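Local structure of PILD processed protein (Shewanella oneidensis, 4D40) at residues 11-16 / 42-47; 18-23 / 29-34. The protein is a type IV pilin that, after processing by the prepilin peptidase PilD, probably assembles into surface pilus filaments involved in cell adhesion. One frame throughout, in Å; residues are numbered along the deposited sequence.

Contact 1 (11-16 / 42-47)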
loop_
_atom_site.group_PDB
_atom_site.type_symbol
_atom_site.label_atom_id
_atom_site.label_comp_id
_atom_site.label_asym_id
_atom_site.label_seq_id
_atom_site.Cartn_x
_atom_site.Cartn_y
_atom_site.Cartn_z
ATOM N N GLN A 11 -7.306 -2.742 -1.856
ATOM C CA GLN A 11 -7.184 -3.714 -2.936
ATOM C C GLN A 11 -6.007 -3.378 -3.834
ATOM O O GLN A 11 -5.333 -4.269 -4.338
ATOM C CB GLN A 11 -8.470 -3.767 -3.754
ATOM C CG GLN A 11 -9.618 -4.459 -3.049
ATOM C CD GLN A 11 -10.898 -4.430 -3.864
ATOM O OE1 GLN A 11 -11.509 -3.378 -4.044
ATOM N NE2 GLN A 11 -11.302 -5.588 -4.369
ATOM N N TYR A 12 -5.748 -2.086 -4.009
ATOM C CA TYR A 12 -4.675 -1.643 -4.887
ATOM C C TYR A 12 -3.326 -1.846 -4.222
ATOM O O TYR A 12 -2.349 -2.175 -4.894
ATOM C CB TYR A 12 -4.863 -0.178 -5.269
ATOM C CG TYR A 12 -3.835 0.342 -6.243
ATOM C CD1 TYR A 12 -3.679 -0.238 -7.488
ATOM C CD2 TYR A 12 -3.032 1.430 -5.924
ATOM C CE1 TYR A 12 -2.748 0.235 -8.386
ATOM C CE2 TYR A 12 -2.099 1.912 -6.821
ATOM C CZ TYR A 12 -1.963 1.310 -8.052
ATOM O OH TYR A 12 -1.040 1.785 -8.955
ATOM N N LEU A 13 -3.268 -1.638 -2.909
ATOM C CA LEU A 13 -2.047 -1.923 -2.155
ATOM C C LEU A 13 -1.717 -3.402 -2.276
ATOM O O LEU A 13 -0.549 -3.771 -2.400
ATOM C CB LEU A 13 -2.195 -1.531 -0.687
ATOM C CG LEU A 13 -2.325 -0.026 -0.420
ATOM C CD1 LEU A 13 -2.651 0.226 1.038
ATOM C CD2 LEU A 13 -1.056 0.688 -0.796
ATOM N N VAL A 14 -2.751 -4.239 -2.258
ATOM C CA VAL A 14 -2.551 -5.687 -2.300
ATOM C C VAL A 14 -2.008 -6.124 -3.659
ATOM O O VAL A 14 -1.025 -6.859 -3.718
ATOM C CB VAL A 14 -3.860 -6.437 -1.962
ATOM C CG1 VAL A 14 -3.788 -7.920 -2.351
ATOM C CG2 VAL A 14 -4.148 -6.302 -0.478
ATOM N N THR A 15 -2.614 -5.671 -4.752
ATOM C CA THR A 15 -2.126 -6.092 -6.063
ATOM C C THR A 15 -0.731 -5.501 -6.291
ATOM O O THR A 15 0.102 -6.099 -6.974
ATOM C CB THR A 15 -3.087 -5.701 -7.201
ATOM O OG1 THR A 15 -3.378 -4.305 -7.140
ATOM C CG2 THR A 15 -4.381 -6.489 -7.090
ATOM N N SER A 16 -0.462 -4.349 -5.684
ATOM C CA SER A 16 0.874 -3.764 -5.757
ATOM C C SER A 16 1.897 -4.623 -5.021
ATOM O O SER A 16 3.002 -4.836 -5.522
ATOM C CB SER A 16 0.872 -2.349 -5.193
ATOM O OG SER A 16 0.084 -1.497 -6.019
ATOM N N TYR A 42 -6.773 9.153 -2.647
ATOM C CA TYR A 42 -5.570 8.617 -2.019
ATOM C C TYR A 42 -4.325 8.883 -2.845
ATOM O O TYR A 42 -4.356 8.852 -4.078
ATOM C CB TYR A 42 -5.682 7.099 -1.787
ATOM C CG TYR A 42 -6.601 6.710 -0.651
ATOM C CD1 TYR A 42 -6.126 6.608 0.649
ATOM C CD2 TYR A 42 -7.936 6.432 -0.883
ATOM C CE1 TYR A 42 -6.967 6.262 1.693
ATOM C CE2 TYR A 42 -8.786 6.088 0.148
ATOM C CZ TYR A 42 -8.296 5.997 1.432
ATOM O OH TYR A 42 -9.141 5.650 2.455
ATOM N N SER A 43 -3.228 9.125 -2.136
ATOM C CA SER A 43 -1.907 9.225 -2.730
ATOM C C SER A 43 -1.120 8.003 -2.303
ATOM O O SER A 43 -1.000 7.733 -1.111
ATOM C CB SER A 43 -1.209 10.509 -2.286
ATOM O OG SER A 43 -1.974 11.635 -2.657
ATOM N N PHE A 44 -0.600 7.263 -3.278
ATOM C CA PHE A 44 0.098 6.006 -2.996
ATOM C C PHE A 44 1.611 6.162 -3.099
ATOM O O PHE A 44 2.110 6.879 -3.970
ATOM C CB PHE A 44 -0.371 4.915 -3.954
ATOM C CG PHE A 44 -1.835 4.609 -3.854
ATOM C CD1 PHE A 44 -2.304 3.668 -2.951
ATOM C CD2 PHE A 44 -2.748 5.265 -4.663
ATOM C CE1 PHE A 44 -3.656 3.384 -2.862
ATOM C CE2 PHE A 44 -4.094 4.981 -4.579
ATOM C CZ PHE A 44 -4.549 4.042 -3.671
ATOM N N SER A 45 2.336 5.490 -2.208
ATOM C CA SER A 45 3.788 5.533 -2.225
ATOM C C SER A 45 4.381 4.159 -1.950
ATOM O O SER A 45 3.773 3.337 -1.269
ATOM C CB SER A 45 4.311 6.540 -1.191
ATOM O OG SER A 45 3.958 6.157 0.135
ATOM N N TYR A 46 5.562 3.935 -2.514
ATOM C CA TYR A 46 6.359 2.735 -2.290
ATOM C C TYR A 46 7.717 3.152 -1.753
ATOM O O TYR A 46 8.415 3.952 -2.387
ATOM C CB TYR A 46 6.522 1.953 -3.589
ATOM C CG TYR A 46 7.616 0.908 -3.568
ATOM C CD1 TYR A 46 7.446 -0.267 -2.867
ATOM C CD2 TYR A 46 8.802 1.086 -4.277
ATOM C CE1 TYR A 46 8.435 -1.244 -2.851
ATOM C CE2 TYR A 46 9.799 0.104 -4.275
ATOM C CZ TYR A 46 9.596 -1.056 -3.552
ATOM O OH TYR A 46 10.562 -2.043 -3.528
ATOM N N THR A 47 8.078 2.621 -0.587
ATOM C CA THR A 47 9.357 2.918 0.059
ATOM C C THR A 47 10.097 1.627 0.379
ATOM O O THR A 47 9.771 0.953 1.358
ATOM C CB THR A 47 9.163 3.720 1.361
ATOM O OG1 THR A 47 8.389 4.893 1.085
ATOM C CG2 THR A 47 10.496 4.146 1.946
#

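Contact 2 (18-23 / 29-34)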
loop_
_atom_site.group_PDB
_atom_site.type_symbol
_atom_site.label_atom_id
_atom_site.label_comp_id
_atom_site.label_asym_id
_atom_site.label_seq_id
_atom_site.Cartn_x
_atom_site.Cartn_y
_atom_site.Cartn_z
ATOM N N GLN A 18 1.662 -7.759 -4.551
ATOM C CA GLN A 18 1.782 -9.011 -5.300
ATOM C C GLN A 18 2.769 -8.853 -6.456
ATOM O O GLN A 18 3.542 -9.763 -6.772
ATOM C CB GLN A 18 0.408 -9.467 -5.810
ATOM C CG GLN A 18 -0.516 -9.910 -4.678
ATOM C CD GLN A 18 -1.939 -10.139 -5.109
ATOM O OE1 GLN A 18 -2.318 -9.852 -6.245
ATOM N NE2 GLN A 18 -2.746 -10.685 -4.201
ATOM N N ALA A 19 2.756 -7.684 -7.077
ATOM C CA ALA A 19 3.705 -7.396 -8.141
ATOM C C ALA A 19 5.128 -7.304 -7.581
ATOM O O ALA A 19 6.082 -7.760 -8.216
ATOM C CB ALA A 19 3.326 -6.113 -8.853
ATOM N N LEU A 20 5.266 -6.717 -6.398
ATOM C CA LEU A 20 6.570 -6.607 -5.754
ATOM C C LEU A 20 7.148 -7.987 -5.441
ATOM O O LEU A 20 8.352 -8.182 -5.573
ATOM C CB LEU A 20 6.473 -5.765 -4.482
ATOM C CG LEU A 20 6.225 -4.270 -4.723
ATOM C CD1 LEU A 20 5.787 -3.594 -3.438
ATOM C CD2 LEU A 20 7.471 -3.591 -5.291
ATOM N N GLU A 21 6.301 -8.940 -5.052
ATOM C CA GLU A 21 6.779 -10.296 -4.760
ATOM C C GLU A 21 7.249 -11.015 -6.025
ATOM O O GLU A 21 8.134 -11.863 -5.965
ATOM C CB GLU A 21 5.697 -11.145 -4.084
ATOM C CG GLU A 21 5.543 -11.033 -2.569
ATOM C CD GLU A 21 6.838 -10.795 -1.807
ATOM O OE1 GLU A 21 7.746 -11.654 -1.817
ATOM O OE2 GLU A 21 6.931 -9.740 -1.166
ATOM N N ARG A 22 6.651 -10.688 -7.169
ATOM C CA ARG A 22 7.080 -11.291 -8.423
ATOM C C ARG A 22 8.469 -10.782 -8.779
ATOM O O ARG A 22 9.319 -11.537 -9.252
ATOM C CB ARG A 22 6.084 -10.993 -9.546
ATOM C CG ARG A 22 4.832 -11.842 -9.484
ATOM C CD ARG A 22 4.037 -11.773 -10.783
ATOM N NE ARG A 22 3.414 -10.464 -10.959
ATOM C CZ ARG A 22 2.272 -10.092 -10.387
ATOM N NH1 ARG A 22 1.613 -10.922 -9.587
ATOM N NH2 ARG A 22 1.791 -8.877 -10.609
ATOM N N HIS A 23 8.702 -9.498 -8.528
ATOM C CA HIS A 23 10.024 -8.929 -8.743
ATOM C C HIS A 23 11.025 -9.566 -7.789
ATOM O O HIS A 23 12.120 -9.950 -8.195
ATOM C CB HIS A 23 10.004 -7.415 -8.544
ATOM C CG HIS A 23 11.291 -6.752 -8.922
ATOM N ND1 HIS A 23 12.369 -6.680 -8.069
ATOM C CD2 HIS A 23 11.676 -6.140 -10.067
ATOM C CE1 HIS A 23 13.361 -6.044 -8.666
ATOM N NE2 HIS A 23 12.967 -5.710 -9.881
ATOM N N LEU A 29 15.537 -9.453 -4.402
ATOM C CA LEU A 29 15.470 -8.142 -3.761
ATOM C C LEU A 29 14.233 -7.402 -4.251
ATOM O O LEU A 29 13.720 -7.698 -5.324
ATOM C CB LEU A 29 16.713 -7.310 -4.077
ATOM C CG LEU A 29 18.050 -7.716 -3.465
ATOM C CD1 LEU A 29 19.150 -6.851 -4.049
ATOM C CD2 LEU A 29 18.015 -7.600 -1.947
ATOM N N TYR A 30 13.759 -6.433 -3.478
ATOM C CA TYR A 30 12.686 -5.563 -3.957
ATOM C C TYR A 30 13.280 -4.474 -4.843
ATOM O O TYR A 30 14.463 -4.163 -4.732
ATOM C CB TYR A 30 11.907 -4.964 -2.785
ATOM C CG TYR A 30 11.114 -5.999 -2.032
ATOM C CD1 TYR A 30 10.023 -6.630 -2.625
ATOM C CD2 TYR A 30 11.457 -6.357 -0.734
ATOM C CE1 TYR A 30 9.292 -7.584 -1.940
ATOM C CE2 TYR A 30 10.730 -7.312 -0.045
ATOM C CZ TYR A 30 9.655 -7.925 -0.654
ATOM O OH TYR A 30 8.936 -8.874 0.036
ATOM N N PRO A 31 12.460 -3.894 -5.738
ATOM C CA PRO A 31 12.951 -2.882 -6.680
ATOM C C PRO A 31 13.182 -1.513 -6.055
ATOM O O PRO A 31 12.624 -1.208 -5.005
ATOM C CB PRO A 31 11.831 -2.800 -7.718
ATOM C CG PRO A 31 10.610 -3.205 -6.974
ATOM C CD PRO A 31 11.063 -4.269 -6.019
ATOM N N ALA A 32 13.983 -0.697 -6.729
ATOM C CA ALA A 32 14.288 0.647 -6.259
ATOM C C ALA A 32 13.049 1.537 -6.268
ATOM O O ALA A 32 12.948 2.473 -5.473
ATOM C CB ALA A 32 15.377 1.263 -7.110
ATOM N N SER A 33 12.119 1.253 -7.179
ATOM C CA SER A 33 10.901 2.052 -7.322
ATOM C C SER A 33 9.744 1.241 -7.887
ATOM O O SER A 33 9.941 0.158 -8.427
ATOM C CB SER A 33 11.157 3.259 -8.230
ATOM O OG SER A 33 11.492 2.852 -9.547
ATOM N N GLN A 34 8.538 1.786 -7.761
ATOM C CA GLN A 34 7.341 1.172 -8.322
ATOM C C GLN A 34 6.407 2.294 -8.744
ATOM O O GLN A 34 6.157 3.215 -7.966
ATOM C CB GLN A 34 6.649 0.247 -7.316
ATOM C CG GLN A 34 5.434 -0.496 -7.883
ATOM C CD GLN A 34 4.753 -1.401 -6.859
ATOM O OE1 GLN A 34 4.735 -1.101 -5.663
ATOM N NE2 GLN A 34 4.186 -2.515 -7.328
#

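Contact 1 (11-16 / 42-47)
Y12 and F44 meet edge to face, with the ring of Y12 standing on the ring of F44: the centroids are 4.9 Å apart and the planes lie at 75°. The atom that makes the approach is Y12 CD2, which sits 3.6 Å above the F44 ring plane, over its centre, and is almost equally far from all six ring carbons; its nearest is F44 CE1 at 3.7 Å. L13 comes to the rim of the same phenylalanine ring, L13 CD2 lying 3.9 Å from F44 CD1 near the ring plane, so F44 is gripped at one face and one edge. Y12 reaches the strand because its CG lies anti to the backbone N (chi1 -177°). S16 covers one face of the tyrosine ring, its OG 3.9 Å above the plane. That hydroxyl is fixed in turn by a hydrogen bond to the carbonyl of its own helix, S16 OG to Y12 O at 2.8 Å, while S16 N reaches the same oxygen from the opposite face of its plane. The phenol OH of Y12 is hydrogen-bonded to the backbone N of A37. Between the two segments, close packing is confined to Y12, L13 and F44, and the interface buries just 153 Å². Q11 and T15 lie on the exposed part of the helix, whereas S45 points away from the helix, where its side chain touches K58. A9 and A59 also touch F44. Such apolar contact between the middle of the long N-terminal helix 2-27 and the antiparallel sheet beneath it is typical of the type IV pilin fold.

Contact 2 (18-23 / 29-34)
A first torsion of -173° sets CG of H23 opposite its backbone N and swings the imidazole toward the loop, while in E21 a bend at the second torsion (-34°) turns the carboxylate, on a side chain that starts away from the loop, back to Y30. The H23 ring is held in two ways. Its ND1-H donates to L29 O at 3.2 Å, with an N-H...O angle of 147° and the oxygen close to the ring plane; over one face, P31 CB lies 3.8 Å from the ring centroid in a CH-pi contact. An alanine in place of H23 would probably cost the L29 carbonyl its imidazole donor and uncover this side of the proline, giving the loop more freedom to move. L20 wedges in beside the same proline, with L20 CD2 3.6 Å from P31 CG and the two side chains crossing at about a right angle. Y30 OH donates to E21 OE2 in a very short bond of 2.5 Å, the carboxylate oxygen lying in the plane of the phenol ring at its edge. Q34, extended beyond CG, brings its amide obliquely across L20, with NE2 near A19: Q34 OE1 is 3.5 Å from L20 CD1, and Q34 NE2 is 4.0 Å from A19 CB. That carbonyl oxygen is buried without a polar partner in the model, whereas NE2 is hydrogen-bonded to S16 O, which probably sets the rotation of the amide. The contact thus folds the chain back along the last turns of helix 2-27; beneath it L20 packs on F55 and L57 of strand 55-61, and Y30 meets the F55 ring edge-to-face.

From the N terminus, helix 2-27 supplies the first half of both contacts, 11-16 and then 18-23. The chain turns after the helix, and contact 2 closes a short loop when 29-34 returns along it. The chain then runs on to strand 42-48, where contact 1 closes a longer loop with contact 2 nested inside; their centres are 12 Å apart. Y46, in the strand segment of contact 1, bridges the two: Y46 OH lies 2.7 Å from P31 O, a probable hydrogen bond, and Y46 CE1 packs 3.5 Å from L20 CD2. Together they tie the helix, the loop that follows it and the edge strand 42-48 into one layered unit.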